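Local coordinates for protein 2-hydroxyethylphosphonate dioxygenase (Streptomyces viridochromogenes, PDB 4YAR) that converts 2-hydroxyethylphosphonate and dioxygen into hydroxymethylphosphonate and formate, using one non-heme iron(II) per subunit, in the biosynthesis of the antibiotic phosphinothricin tripeptide, at residues A20-L25 and E54-E59; Q154-L159 and S183-G188; R167-D172 and R312-F317; G232-L237 and R288-A293; G389-H394 and A409-Q414. The protein carries 1 engineered substitution. All coordinates share one frame; numbering follows the deposited sequence.

Interaction 1 of 5, residues A20-L25 and E54-E59; sequences AQTADL and EALSVE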
# COMPACT_ATOMS: atom_id res chain seq x y z
N ALA A 20 -8.77 14.14 36.43
CA ALA A 20 -8.40 14.05 37.83
C ALA A 20 -8.28 12.62 38.34
O ALA A 20 -7.38 12.33 39.13
CB ALA A 20 -9.38 14.83 38.72
N GLN A 21 -9.20 11.75 37.92
CA GLN A 21 -9.22 10.40 38.38
C GLN A 21 -8.07 9.67 37.81
O GLN A 21 -7.51 8.80 38.46
CB GLN A 21 -10.51 9.66 37.96
CG GLN A 21 -11.75 10.01 38.76
CD GLN A 21 -13.04 9.50 38.14
OE1 GLN A 21 -13.21 9.51 36.93
NE2 GLN A 21 -14.00 9.16 38.99
N THR A 22 -7.77 9.93 36.54
CA THR A 22 -6.65 9.25 35.86
C THR A 22 -5.32 9.61 36.61
O THR A 22 -4.52 8.75 36.93
CB THR A 22 -6.65 9.59 34.35
OG1 THR A 22 -7.88 9.06 33.75
CG2 THR A 22 -5.49 8.95 33.67
N ALA A 23 -5.16 10.90 36.92
CA ALA A 23 -3.94 11.38 37.59
C ALA A 23 -3.77 10.68 38.95
O ALA A 23 -2.65 10.20 39.29
CB ALA A 23 -3.97 12.89 37.71
N ASP A 24 -4.88 10.57 39.70
CA ASP A 24 -4.86 10.01 41.04
C ASP A 24 -4.55 8.54 41.01
O ASP A 24 -3.69 8.04 41.74
CB ASP A 24 -6.17 10.31 41.78
CG ASP A 24 -6.25 11.78 42.28
OD1 ASP A 24 -5.25 12.54 42.15
OD2 ASP A 24 -7.30 12.19 42.80
N LEU A 25 -5.23 7.85 40.11
CA LEU A 25 -4.97 6.45 39.87
C LEU A 25 -3.54 6.15 39.47
O LEU A 25 -2.97 5.16 39.90
CB LEU A 25 -5.92 5.98 38.76
CG LEU A 25 -7.26 5.46 39.20
CD1 LEU A 25 -8.05 5.02 37.94
CD2 LEU A 25 -7.07 4.31 40.21
N GLU A 54 -0.53 1.48 33.40
CA GLU A 54 -1.01 0.59 34.43
C GLU A 54 -2.42 1.06 34.85
O GLU A 54 -3.34 0.26 34.92
CB GLU A 54 -0.04 0.55 35.61
CG GLU A 54 -0.30 -0.61 36.57
CD GLU A 54 -1.56 -0.42 37.41
OE1 GLU A 54 -1.76 0.67 38.01
OE2 GLU A 54 -2.37 -1.38 37.47
N ALA A 55 -2.58 2.36 35.06
CA ALA A 55 -3.87 2.92 35.52
C ALA A 55 -5.06 2.66 34.54
O ALA A 55 -6.20 2.48 34.97
CB ALA A 55 -3.72 4.41 35.82
N LEU A 56 -4.75 2.66 33.25
CA LEU A 56 -5.73 2.53 32.17
C LEU A 56 -5.83 1.10 31.66
O LEU A 56 -6.54 0.80 30.69
CB LEU A 56 -5.33 3.47 31.04
CG LEU A 56 -5.47 4.96 31.38
CD1 LEU A 56 -4.90 5.87 30.30
CD2 LEU A 56 -6.94 5.30 31.62
N SER A 57 -5.16 0.20 32.35
CA SER A 57 -5.05 -1.21 31.96
C SER A 57 -4.70 -1.48 30.49
O SER A 57 -5.34 -2.34 29.84
CB SER A 57 -6.30 -1.97 32.37
OG SER A 57 -6.73 -1.57 33.67
N VAL A 58 -3.70 -0.75 29.98
CA VAL A 58 -3.16 -0.97 28.63
C VAL A 58 -1.65 -1.17 28.64
O VAL A 58 -0.96 -0.91 29.63
CB VAL A 58 -3.51 0.16 27.61
CG1 VAL A 58 -5.02 0.26 27.42
CG2 VAL A 58 -2.89 1.52 27.98
N GLU A 59 -1.16 -1.66 27.51
CA GLU A 59 0.26 -1.78 27.28
C GLU A 59 0.81 -0.41 26.93
O GLU A 59 0.17 0.34 26.21
CB GLU A 59 0.53 -2.79 26.15
CG GLU A 59 0.07 -4.20 26.49
CD GLU A 59 0.80 -4.79 27.71
OE1 GLU A 59 2.05 -4.88 27.68
OE2 GLU A 59 0.13 -5.16 28.70
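Leu25 and Ala55 meet by van der Waals contact alone, Leu25 CB lying 4.0 Å from Ala55 CB. Both CB atoms point at the opposite segment, and the small methyl of Ala55 lets Leu25 CA and Ala55 CA approach to 5.7 Å. A looser van der Waals contact sets Leu56 CD2 4.4 Å from Thr22 OG1. With CG of Leu56 anti to its carbonyl carbon (chi1 -69°), the branched end of the side chain comes nearer to the helix than its root does.

No hydrogen bond crosses the interface; Thr22 OG1 bonds instead to Thr18 O one turn earlier, which allows a threonine to be buried here. A Schellman motif ends helix 49-55: Ser57, at positive phi, is its C-prime residue, with Ser57 N bonded to Glu54 O at 3.1 Å and Val58 N bonded to Ala53 O.

The contact joins helix 19-26, probably part of a DNA-binding helix-turn-helix, to the end of helix 49-55 in the first Cro/C1-type domain. Tyr17 packs on Thr22, Leu25 and Leu56, while helix 5-15 supplies Met12 to Thr22 and Leu8 to Leu56, and Leu33 of helix 30-36 touches Thr22.

Interaction 2 of 5, residues Q154-L159 and S183-G188; sequences QTWRVL and SYSLAG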
# COMPACT_ATOMS: atom_id res chain seq x y z
N GLN A 154 4.53 -20.27 -18.35
CA GLN A 154 3.81 -19.61 -17.28
C GLN A 154 4.75 -19.26 -16.14
O GLN A 154 4.39 -18.49 -15.26
CB GLN A 154 2.70 -20.50 -16.73
CG GLN A 154 1.59 -20.80 -17.72
CD GLN A 154 2.07 -21.73 -18.83
OE1 GLN A 154 2.75 -22.74 -18.59
NE2 GLN A 154 1.73 -21.39 -20.07
N THR A 155 5.95 -19.83 -16.12
CA THR A 155 6.84 -19.58 -14.96
C THR A 155 8.17 -18.93 -15.30
O THR A 155 9.04 -18.82 -14.44
CB THR A 155 7.11 -20.93 -14.27
OG1 THR A 155 7.74 -21.82 -15.19
CG2 THR A 155 5.77 -21.55 -13.77
N TRP A 156 8.37 -18.50 -16.54
CA TRP A 156 9.69 -18.07 -17.02
C TRP A 156 9.36 -17.18 -18.18
O TRP A 156 8.74 -17.62 -19.17
CB TRP A 156 10.50 -19.30 -17.44
CG TRP A 156 11.85 -19.08 -18.02
CD1 TRP A 156 12.21 -19.28 -19.30
CD2 TRP A 156 13.05 -18.76 -17.32
NE1 TRP A 156 13.52 -19.10 -19.46
CE2 TRP A 156 14.08 -18.77 -18.26
CE3 TRP A 156 13.33 -18.45 -16.01
CZ2 TRP A 156 15.36 -18.44 -17.95
CZ3 TRP A 156 14.63 -18.16 -15.68
CH2 TRP A 156 15.65 -18.17 -16.67
N ARG A 157 9.67 -15.88 -18.06
CA ARG A 157 9.34 -14.94 -19.13
C ARG A 157 10.33 -13.79 -19.08
O ARG A 157 10.82 -13.43 -17.95
CB ARG A 157 7.95 -14.36 -18.96
CG ARG A 157 7.48 -13.63 -20.21
CD ARG A 157 6.22 -12.82 -20.06
NE ARG A 157 5.08 -13.67 -19.76
CZ ARG A 157 3.80 -13.35 -20.03
NH1 ARG A 157 3.49 -12.18 -20.62
NH2 ARG A 157 2.85 -14.21 -19.68
N VAL A 158 10.67 -13.27 -20.25
CA VAL A 158 11.60 -12.14 -20.35
C VAL A 158 10.89 -10.79 -20.03
O VAL A 158 9.92 -10.36 -20.72
CB VAL A 158 12.29 -12.08 -21.72
CG1 VAL A 158 13.13 -10.81 -21.89
CG2 VAL A 158 13.16 -13.28 -21.93
N LEU A 159 11.44 -10.10 -19.04
CA LEU A 159 11.10 -8.71 -18.83
C LEU A 159 12.08 -7.85 -19.61
O LEU A 159 13.24 -7.71 -19.22
CB LEU A 159 11.27 -8.38 -17.36
CG LEU A 159 10.18 -8.51 -16.35
CD1 LEU A 159 10.45 -9.81 -15.59
CD2 LEU A 159 10.30 -7.30 -15.45
N SER A 183 12.57 -14.90 -8.80
CA SER A 183 13.97 -14.50 -8.94
C SER A 183 14.23 -14.07 -10.33
O SER A 183 13.36 -14.21 -11.21
CB SER A 183 14.94 -15.67 -8.60
OG SER A 183 14.62 -16.80 -9.41
N TYR A 184 15.43 -13.55 -10.58
CA TYR A 184 15.75 -12.99 -11.89
C TYR A 184 17.18 -13.32 -12.30
O TYR A 184 18.03 -13.37 -11.43
CB TYR A 184 15.63 -11.44 -11.81
CG TYR A 184 14.26 -11.00 -11.32
CD1 TYR A 184 13.18 -10.91 -12.19
CD2 TYR A 184 14.05 -10.69 -10.02
CE1 TYR A 184 11.91 -10.53 -11.72
CE2 TYR A 184 12.80 -10.30 -9.53
CZ TYR A 184 11.74 -10.22 -10.39
OH TYR A 184 10.53 -9.84 -9.89
N SER A 185 17.43 -13.48 -13.62
CA SER A 185 18.75 -13.53 -14.15
C SER A 185 18.84 -12.65 -15.35
O SER A 185 17.79 -12.26 -15.89
CB SER A 185 19.13 -14.95 -14.57
OG SER A 185 18.19 -15.49 -15.47
N LEU A 186 20.05 -12.43 -15.85
CA LEU A 186 20.22 -11.70 -17.08
C LEU A 186 19.78 -12.56 -18.27
O LEU A 186 20.00 -13.76 -18.28
CB LEU A 186 21.67 -11.28 -17.26
CG LEU A 186 22.20 -10.37 -16.19
CD1 LEU A 186 23.69 -10.13 -16.41
CD2 LEU A 186 21.46 -9.01 -16.23
N ALA A 187 19.07 -11.99 -19.22
CA ALA A 187 18.69 -12.71 -20.37
C ALA A 187 19.90 -12.90 -21.32
O ALA A 187 19.93 -13.84 -22.10
CB ALA A 187 17.50 -12.06 -21.05
N GLY A 188 20.90 -12.04 -21.24
CA GLY A 188 22.10 -12.19 -22.08
C GLY A 188 23.26 -11.57 -21.42
O GLY A 188 23.34 -11.58 -20.18
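Trp156 and Leu159 reach Ser185 and Tyr184 across a small antiparallel sheet of three strands, in which 156-159 and 183-186 are the outer two and 143-146 runs between them. The backbones bond to the middle strand, through pairs such as Leu159 with Ile143 and Ser185 with Asn144, so the outer strands meet by side chains.

Trp156 is long enough to span the gap. Its CG stands anti to the backbone N (chi1 177°), and the indole reaches over so that CH2 lies 3.9 Å from Ser185 OG, an oblique approach. A small serine suits the place opposite so large a ring, and its hydroxyl has a weak hydrogen bond to Asn144 OD1 of the middle strand. Trp156 also packs on Asn144 and Arg146, which places the indole over that strand.

The other pair is apolar and buried. Leu159 points its CB toward the opposite strand, and the buried setting beside the Tyr184 ring suits an aliphatic leucine. The Tyr184 hydroxyl bonds to Tyr174 OH, which fixes the far end of the ring. The Tyr184 side chain is about 4 Å from that of the iron ligand His182, about 5 Å from that of the engineered His176 and about 6 Å from a bound cadmium ion. Leu159 meets the ring at its edge, near the ring plane, with CD1 4.2 Å from Tyr184 CE1.

Interaction 3 of 5, residues R167-D172 and R312-F317; sequences RWITGD and RSRRTF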
# COMPACT_ATOMS: atom_id res chain seq x y z
N ARG A 167 13.26 6.31 -23.71
CA ARG A 167 13.81 5.54 -22.66
C ARG A 167 13.31 6.00 -21.29
O ARG A 167 13.60 5.37 -20.28
CB ARG A 167 15.33 5.62 -22.69
CG ARG A 167 15.94 5.14 -24.00
CD ARG A 167 16.14 3.63 -24.08
NE ARG A 167 17.42 3.22 -23.51
CZ ARG A 167 18.40 2.53 -24.11
NH1 ARG A 167 18.35 2.12 -25.37
NH2 ARG A 167 19.46 2.24 -23.40
N TRP A 168 12.59 7.11 -21.24
CA TRP A 168 11.86 7.45 -20.03
C TRP A 168 10.88 6.31 -19.64
O TRP A 168 10.49 6.16 -18.46
CB TRP A 168 11.21 8.80 -20.17
CG TRP A 168 10.11 8.94 -21.12
CD1 TRP A 168 10.22 9.12 -22.45
CD2 TRP A 168 8.70 8.98 -20.81
NE1 TRP A 168 8.95 9.25 -23.02
CE2 TRP A 168 8.00 9.18 -22.03
CE3 TRP A 168 7.97 8.87 -19.63
CZ2 TRP A 168 6.63 9.22 -22.10
CZ3 TRP A 168 6.58 8.99 -19.69
CH2 TRP A 168 5.92 9.17 -20.92
N ILE A 169 10.44 5.54 -20.62
CA ILE A 169 9.77 4.26 -20.35
C ILE A 169 10.85 3.24 -20.37
O ILE A 169 11.45 2.93 -21.44
CB ILE A 169 8.66 3.96 -21.40
CG1 ILE A 169 7.61 5.08 -21.43
CG2 ILE A 169 8.14 2.52 -21.22
CD1 ILE A 169 6.62 5.12 -22.58
N THR A 170 11.24 2.79 -19.20
CA THR A 170 12.50 2.10 -19.04
C THR A 170 12.45 0.64 -19.52
O THR A 170 13.47 0.07 -20.00
CB THR A 170 13.00 2.15 -17.58
OG1 THR A 170 12.12 1.38 -16.71
CG2 THR A 170 13.08 3.57 -17.09
N GLY A 171 11.28 0.02 -19.42
CA GLY A 171 11.12 -1.43 -19.61
C GLY A 171 9.75 -1.97 -19.26
O GLY A 171 8.88 -1.23 -18.87
N ASP A 172 9.60 -3.25 -19.43
CA ASP A 172 8.39 -3.96 -19.06
C ASP A 172 8.19 -3.85 -17.54
O ASP A 172 9.18 -3.74 -16.74
CB ASP A 172 8.50 -5.46 -19.44
CG ASP A 172 8.45 -5.78 -20.95
OD1 ASP A 172 8.11 -4.96 -21.82
OD2 ASP A 172 8.83 -6.94 -21.30
N ARG A 312 1.72 3.19 -25.52
CA ARG A 312 0.35 3.45 -26.01
C ARG A 312 -0.44 4.22 -24.99
O ARG A 312 -1.33 4.96 -25.33
CB ARG A 312 -0.42 2.18 -26.25
CG ARG A 312 -0.11 1.50 -27.56
CD ARG A 312 -1.00 0.30 -27.70
NE ARG A 312 -0.24 -0.70 -28.41
CZ ARG A 312 0.31 -1.79 -27.89
NH1 ARG A 312 0.16 -2.14 -26.61
NH2 ARG A 312 1.00 -2.59 -28.70
N SER A 313 -0.07 4.05 -23.71
CA SER A 313 -0.73 4.75 -22.61
C SER A 313 -0.34 6.21 -22.50
O SER A 313 -0.89 6.96 -21.71
CB SER A 313 -0.47 4.01 -21.32
OG SER A 313 0.77 4.37 -20.79
N ARG A 314 0.64 6.68 -23.26
CA ARG A 314 1.15 8.01 -22.98
C ARG A 314 0.11 9.09 -22.98
O ARG A 314 -0.78 9.07 -23.81
CB ARG A 314 2.20 8.42 -24.01
CG ARG A 314 3.59 8.00 -23.62
CD ARG A 314 4.51 8.46 -24.77
NE ARG A 314 4.44 7.53 -25.88
CZ ARG A 314 4.87 7.81 -27.12
NH1 ARG A 314 5.37 9.01 -27.41
NH2 ARG A 314 4.80 6.87 -28.06
N ARG A 315 0.23 10.02 -22.06
CA ARG A 315 -0.68 11.16 -21.97
C ARG A 315 -0.07 12.35 -21.32
O ARG A 315 0.85 12.24 -20.51
CB ARG A 315 -2.02 10.83 -21.28
CG ARG A 315 -1.93 10.61 -19.74
CD ARG A 315 -1.84 9.12 -19.50
NE ARG A 315 -1.59 8.73 -18.10
CZ ARG A 315 -1.15 7.51 -17.76
NH1 ARG A 315 -0.86 6.57 -18.67
NH2 ARG A 315 -0.91 7.26 -16.50
N THR A 316 -0.61 13.54 -21.64
CA THR A 316 -0.29 14.72 -20.85
C THR A 316 -1.03 14.70 -19.52
O THR A 316 -2.18 14.37 -19.49
CB THR A 316 -0.63 15.99 -21.63
OG1 THR A 316 0.08 15.94 -22.86
CG2 THR A 316 -0.19 17.27 -20.89
N PHE A 317 -0.30 14.95 -18.43
CA PHE A 317 -0.81 15.06 -17.08
C PHE A 317 -0.30 16.36 -16.49
O PHE A 317 0.82 16.46 -15.97
CB PHE A 317 -0.40 13.83 -16.24
CG PHE A 317 -0.95 13.87 -14.84
CD1 PHE A 317 -2.32 13.88 -14.64
CD2 PHE A 317 -0.11 13.91 -13.76
CE1 PHE A 317 -2.86 13.97 -13.37
CE2 PHE A 317 -0.65 13.97 -12.48
CZ PHE A 317 -1.98 14.03 -12.30
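Beside Arg314, whose aliphatic stem presses on Trp168, Arg315 NH1 is gripped by two oxygens, Ser313 O at 3.1 Å and Ser324 OG. Arg315 opens strand 315-317, an outer strand of the seven-stranded antiparallel sheet, and Ser313 and Arg314 lead into it from helix 307-312. The bond to Ser313 O is nearly straight (170° at the hydrogen); the donor sits above the carbonyl plane, but the oxygen lies in the guanidinium plane. Arg314 NE in turn bonds to Arg311 O.

Facing these residues is the loop between strands 156-159 and 173-176, so the contact ties that loop to the border of the large sheet.

An arginine suits the spot because its methylenes can lie against an aromatic ring while its charged end reaches a polar partner. The chain bends at chi3 (-79°), turning the guanidinium aside; its plane stands 76° from the indole plane, so this is not a stacked cation-pi pair. Ile169 packs CG1 over one face of the Trp168 ring, 4.0 Å above its plane, and its CD1 comes 4.3 Å from Arg314 CG. Phe338 of strand 335-343 touches Trp168 and Ile169, helping to enclose the indole and the isoleucine. The closest meeting is at the indole edge, near the ring plane, where Arg314 CD approaches Trp168 CZ2 to 3.5 Å.

Interaction 4 of 5, residues G232-L237 and R288-A293; sequences GSVLDL and RVLLPA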
# COMPACT_ATOMS: atom_id res chain seq x y z
N GLY A 232 -23.56 -14.87 -2.07
CA GLY A 232 -24.38 -15.67 -1.16
C GLY A 232 -23.70 -16.12 0.08
O GLY A 232 -24.32 -16.15 1.16
N SER A 233 -22.44 -16.52 -0.05
CA SER A 233 -21.71 -17.09 1.11
C SER A 233 -21.45 -15.97 2.07
O SER A 233 -21.62 -16.15 3.28
CB SER A 233 -20.39 -17.78 0.75
OG SER A 233 -19.45 -16.89 0.22
N VAL A 234 -21.01 -14.81 1.54
CA VAL A 234 -20.85 -13.65 2.38
C VAL A 234 -22.19 -13.20 3.03
O VAL A 234 -22.25 -12.93 4.25
CB VAL A 234 -20.11 -12.49 1.65
CG1 VAL A 234 -19.94 -11.30 2.60
CG2 VAL A 234 -18.73 -12.94 1.17
N LEU A 235 -23.26 -13.09 2.25
CA LEU A 235 -24.52 -12.64 2.80
C LEU A 235 -24.96 -13.57 3.95
O LEU A 235 -25.45 -13.14 4.97
CB LEU A 235 -25.62 -12.61 1.72
CG LEU A 235 -27.00 -12.28 2.25
CD1 LEU A 235 -27.12 -10.91 2.90
CD2 LEU A 235 -28.12 -12.39 1.20
N ASP A 236 -24.74 -14.85 3.80
CA ASP A 236 -25.21 -15.78 4.84
C ASP A 236 -24.43 -15.60 6.15
O ASP A 236 -24.98 -15.79 7.22
CB ASP A 236 -25.05 -17.23 4.40
CG ASP A 236 -26.12 -17.68 3.45
OD1 ASP A 236 -27.17 -17.11 3.41
OD2 ASP A 236 -25.85 -18.65 2.73
N LEU A 237 -23.20 -15.18 6.04
CA LEU A 237 -22.42 -14.88 7.27
C LEU A 237 -22.98 -13.55 7.87
O LEU A 237 -23.11 -13.41 9.09
CB LEU A 237 -20.98 -14.76 6.95
CG LEU A 237 -20.34 -16.10 6.56
CD1 LEU A 237 -18.93 -15.87 5.98
CD2 LEU A 237 -20.34 -17.03 7.78
N ARG A 288 -22.33 -2.92 -0.81
CA ARG A 288 -21.24 -2.85 -1.78
C ARG A 288 -20.22 -4.02 -1.72
O ARG A 288 -19.67 -4.45 -2.75
CB ARG A 288 -20.60 -1.46 -1.75
CG ARG A 288 -21.52 -0.37 -2.09
CD ARG A 288 -20.96 1.03 -1.90
NE ARG A 288 -20.65 1.26 -0.53
CZ ARG A 288 -20.06 2.32 -0.04
NH1 ARG A 288 -19.84 2.35 1.25
NH2 ARG A 288 -19.69 3.35 -0.81
N VAL A 289 -19.95 -4.52 -0.50
CA VAL A 289 -19.06 -5.60 -0.33
C VAL A 289 -19.58 -6.94 -0.80
O VAL A 289 -18.81 -7.90 -0.85
CB VAL A 289 -18.44 -5.63 1.10
CG1 VAL A 289 -17.97 -4.25 1.52
CG2 VAL A 289 -19.43 -6.14 2.13
N LEU A 290 -20.87 -7.01 -1.22
CA LEU A 290 -21.43 -8.20 -1.83
C LEU A 290 -21.36 -8.20 -3.38
O LEU A 290 -21.60 -9.23 -4.02
CB LEU A 290 -22.91 -8.40 -1.44
CG LEU A 290 -23.19 -8.47 0.04
CD1 LEU A 290 -24.68 -8.53 0.33
CD2 LEU A 290 -22.54 -9.71 0.63
N LEU A 291 -20.94 -7.09 -3.97
CA LEU A 291 -20.85 -7.02 -5.42
C LEU A 291 -19.55 -7.73 -5.88
O LEU A 291 -18.54 -7.81 -5.10
CB LEU A 291 -20.92 -5.56 -5.86
CG LEU A 291 -22.16 -4.74 -5.44
CD1 LEU A 291 -22.09 -3.32 -5.97
CD2 LEU A 291 -23.47 -5.34 -5.85
N PRO A 292 -19.54 -8.24 -7.09
CA PRO A 292 -18.41 -8.95 -7.68
C PRO A 292 -17.17 -8.08 -7.93
O PRO A 292 -17.29 -6.95 -8.38
CB PRO A 292 -18.97 -9.50 -9.01
CG PRO A 292 -20.18 -8.75 -9.27
CD PRO A 292 -20.72 -8.27 -7.97
N ALA A 293 -16.04 -8.65 -7.56
CA ALA A 293 -14.77 -8.29 -8.12
C ALA A 293 -14.39 -9.37 -9.19
O ALA A 293 -15.00 -10.47 -9.30
CB ALA A 293 -13.74 -8.26 -6.99
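Leu290 drives one methyl, CD2, against helix 231-241, where it lies 3.6 Å from Val234 CG1 and 3.8 Å from Val234 CB. Leu290 CD2 also comes 3.8 Å from Leu235 N, resting on the helix backbone as well. Leu290 CD1 is 4.3 Å from Leu235 CD1. A leucine fits here because CD2 reaches Val234 and the Leu235 backbone while CD1 meets the Leu235 side chain.

CG1 of Val234 is anti to the backbone N (chi1 -179°), on a residue whose CB points at the facing segment. CG of Leu290 is anti to its carbonyl carbon, which brings the end of the side chain nearer to the helix.

In the next shell, Phe285 touches both Leu235 and Leu290, and Phe238 of the same helix packs on Leu290. Leu235 continues inward to Leu260 and Leu264 of helix 257-265 and to Leu279 of helix 270-283. The contact joins the 3-10 segment that includes 288-290 to helix 231-241 in the second Cro/C1-type region. The side-chain pairs are apolar, and Leu235 N is met by a methyl, with no hydrogen bond across the contact; cohesion probably rests on van der Waals packing and on withdrawing aliphatic groups from water.

Interaction 5 of 5, residues G389-H394 and A409-Q414; sequences GPFVRH and AHLGYQ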
# COMPACT_ATOMS: atom_id res chain seq x y z
N GLY A 389 4.52 12.27 1.96
CA GLY A 389 3.40 11.85 2.80
C GLY A 389 2.08 12.10 2.05
O GLY A 389 2.05 12.78 1.02
N PRO A 390 0.98 11.53 2.55
CA PRO A 390 -0.34 11.74 1.94
C PRO A 390 -0.69 13.23 1.95
O PRO A 390 -0.43 13.92 2.93
CB PRO A 390 -1.27 10.98 2.87
CG PRO A 390 -0.38 9.93 3.47
CD PRO A 390 0.91 10.62 3.72
N PHE A 391 -1.29 13.69 0.86
CA PHE A 391 -1.76 15.06 0.71
C PHE A 391 -0.67 16.14 0.80
O PHE A 391 -0.99 17.30 1.04
CB PHE A 391 -2.93 15.31 1.65
CG PHE A 391 -4.15 14.56 1.23
CD1 PHE A 391 -4.88 14.96 0.13
CD2 PHE A 391 -4.55 13.39 1.88
CE1 PHE A 391 -5.99 14.29 -0.28
CE2 PHE A 391 -5.64 12.68 1.45
CZ PHE A 391 -6.40 13.14 0.38
N VAL A 392 0.63 15.76 0.62
CA VAL A 392 1.68 16.74 0.58
C VAL A 392 1.73 17.32 -0.82
O VAL A 392 2.02 16.63 -1.76
CB VAL A 392 3.02 16.12 0.98
CG1 VAL A 392 4.18 17.03 0.70
CG2 VAL A 392 2.92 15.61 2.38
N ARG A 393 1.58 18.64 -0.92
CA ARG A 393 1.53 19.30 -2.22
C ARG A 393 2.99 19.53 -2.65
O ARG A 393 3.83 19.94 -1.89
CB ARG A 393 0.70 20.60 -2.17
CG ARG A 393 0.62 21.47 -3.41
CD ARG A 393 0.33 22.92 -2.98
NE ARG A 393 -1.09 23.15 -2.80
CZ ARG A 393 -1.63 24.12 -2.05
NH1 ARG A 393 -0.87 24.99 -1.35
NH2 ARG A 393 -2.96 24.24 -1.96
N HIS A 394 3.26 19.15 -3.86
CA HIS A 394 4.65 19.15 -4.41
C HIS A 394 4.61 19.23 -5.92
O HIS A 394 3.55 19.17 -6.59
CB HIS A 394 5.44 17.89 -3.91
CG HIS A 394 4.88 16.59 -4.40
ND1 HIS A 394 3.71 16.03 -3.93
CD2 HIS A 394 5.33 15.74 -5.36
CE1 HIS A 394 3.48 14.89 -4.53
NE2 HIS A 394 4.45 14.69 -5.42
N ALA A 409 -1.74 2.61 3.32
CA ALA A 409 -3.06 2.29 3.88
C ALA A 409 -4.00 3.49 4.02
O ALA A 409 -5.20 3.32 4.11
CB ALA A 409 -2.88 1.66 5.24
N HIS A 410 -3.48 4.71 4.05
CA HIS A 410 -4.28 5.88 4.34
C HIS A 410 -3.89 7.05 3.39
O HIS A 410 -2.72 7.40 3.35
CB HIS A 410 -4.03 6.28 5.80
CG HIS A 410 -4.32 5.17 6.76
ND1 HIS A 410 -5.57 4.60 6.90
CD2 HIS A 410 -3.52 4.53 7.65
CE1 HIS A 410 -5.50 3.62 7.79
NE2 HIS A 410 -4.28 3.57 8.26
N LEU A 411 -4.81 7.55 2.59
CA LEU A 411 -6.16 6.99 2.42
C LEU A 411 -6.10 5.90 1.37
O LEU A 411 -5.63 6.14 0.27
CB LEU A 411 -7.15 8.03 1.92
CG LEU A 411 -7.48 9.22 2.79
CD1 LEU A 411 -8.50 10.13 2.11
CD2 LEU A 411 -8.05 8.74 4.08
N GLY A 412 -6.49 4.69 1.74
CA GLY A 412 -6.49 3.58 0.83
C GLY A 412 -7.92 3.26 0.46
O GLY A 412 -8.86 3.94 0.99
N TYR A 413 -8.10 2.23 -0.38
CA TYR A 413 -9.45 2.02 -0.96
C TYR A 413 -10.47 1.59 0.14
O TYR A 413 -11.60 1.99 0.08
CB TYR A 413 -9.52 1.16 -2.21
CG TYR A 413 -9.50 -0.34 -1.94
CD1 TYR A 413 -8.42 -0.94 -1.31
CD2 TYR A 413 -10.53 -1.13 -2.26
CE1 TYR A 413 -8.39 -2.30 -1.05
CE2 TYR A 413 -10.51 -2.51 -2.03
CZ TYR A 413 -9.46 -3.10 -1.41
OH TYR A 413 -9.46 -4.50 -1.17
N GLN A 414 -10.00 0.90 1.17
CA GLN A 414 -10.86 0.52 2.32
C GLN A 414 -11.27 1.74 3.18
O GLN A 414 -12.40 1.80 3.69
CB GLN A 414 -10.12 -0.49 3.16
CG GLN A 414 -10.01 -1.82 2.50
CD GLN A 414 -8.94 -2.68 3.18
OE1 GLN A 414 -7.73 -2.31 3.17
NE2 GLN A 414 -9.36 -3.84 3.73
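Pro390 and Phe391 make a surface contact with His410 and Leu411, where the loop after strand 385-388 meets the segment leading into helix 413-420. Proline and phenylalanine occupy the two middle positions of a type II beta turn from Gly389 to Val392; the fixed phi of proline suits the first, and Phe391 takes the positive phi of the second (61°).

Both rings touch the facing segment. Pro390 CG touches the carbonyl His410 O at 3.4 Å. Phe391 meets Leu411 with its ring edge, CE2 lying 3.9 Å from Leu411 CD1 in the ring plane, and the two side chains cross at about a right angle. Leucine is apt here, as it also packs on Trp416 and Leu419 of the following helix.

The cis peptide bond between His410 and Leu411 shapes the lead-in, and His410 ND1 is tied to Asp415 OD2 of that helix, whose N-cap is Gly412. The contact thus joins the end of strand 385-388 of the seven-stranded sheet to helix 413-420 through a proline-containing type II beta turn.

Interactions 1 and 4 each lie within one of the two Cro/C1-type helical regions, with centres 43 Å apart. Interactions 2, 3 and 5 belong to the beta-rich part of the chain: interaction 2 joins the outer strands of the three-stranded sheet, interaction 3 includes the outermost strand 315-317 of the seven-stranded one, and interaction 5 lies in the loop after its strand 385-388. Interactions 2 and 3 touch, with Val158 O 3.6 Å from Asp172 OD2, and their segments alternate along the sequence. The segments of interaction 4 fall between those of interaction 3; interaction 5 comes last. The helical regions are thus separate packing units attached to a beta-rich body that holds the iron ligands His129 and His182.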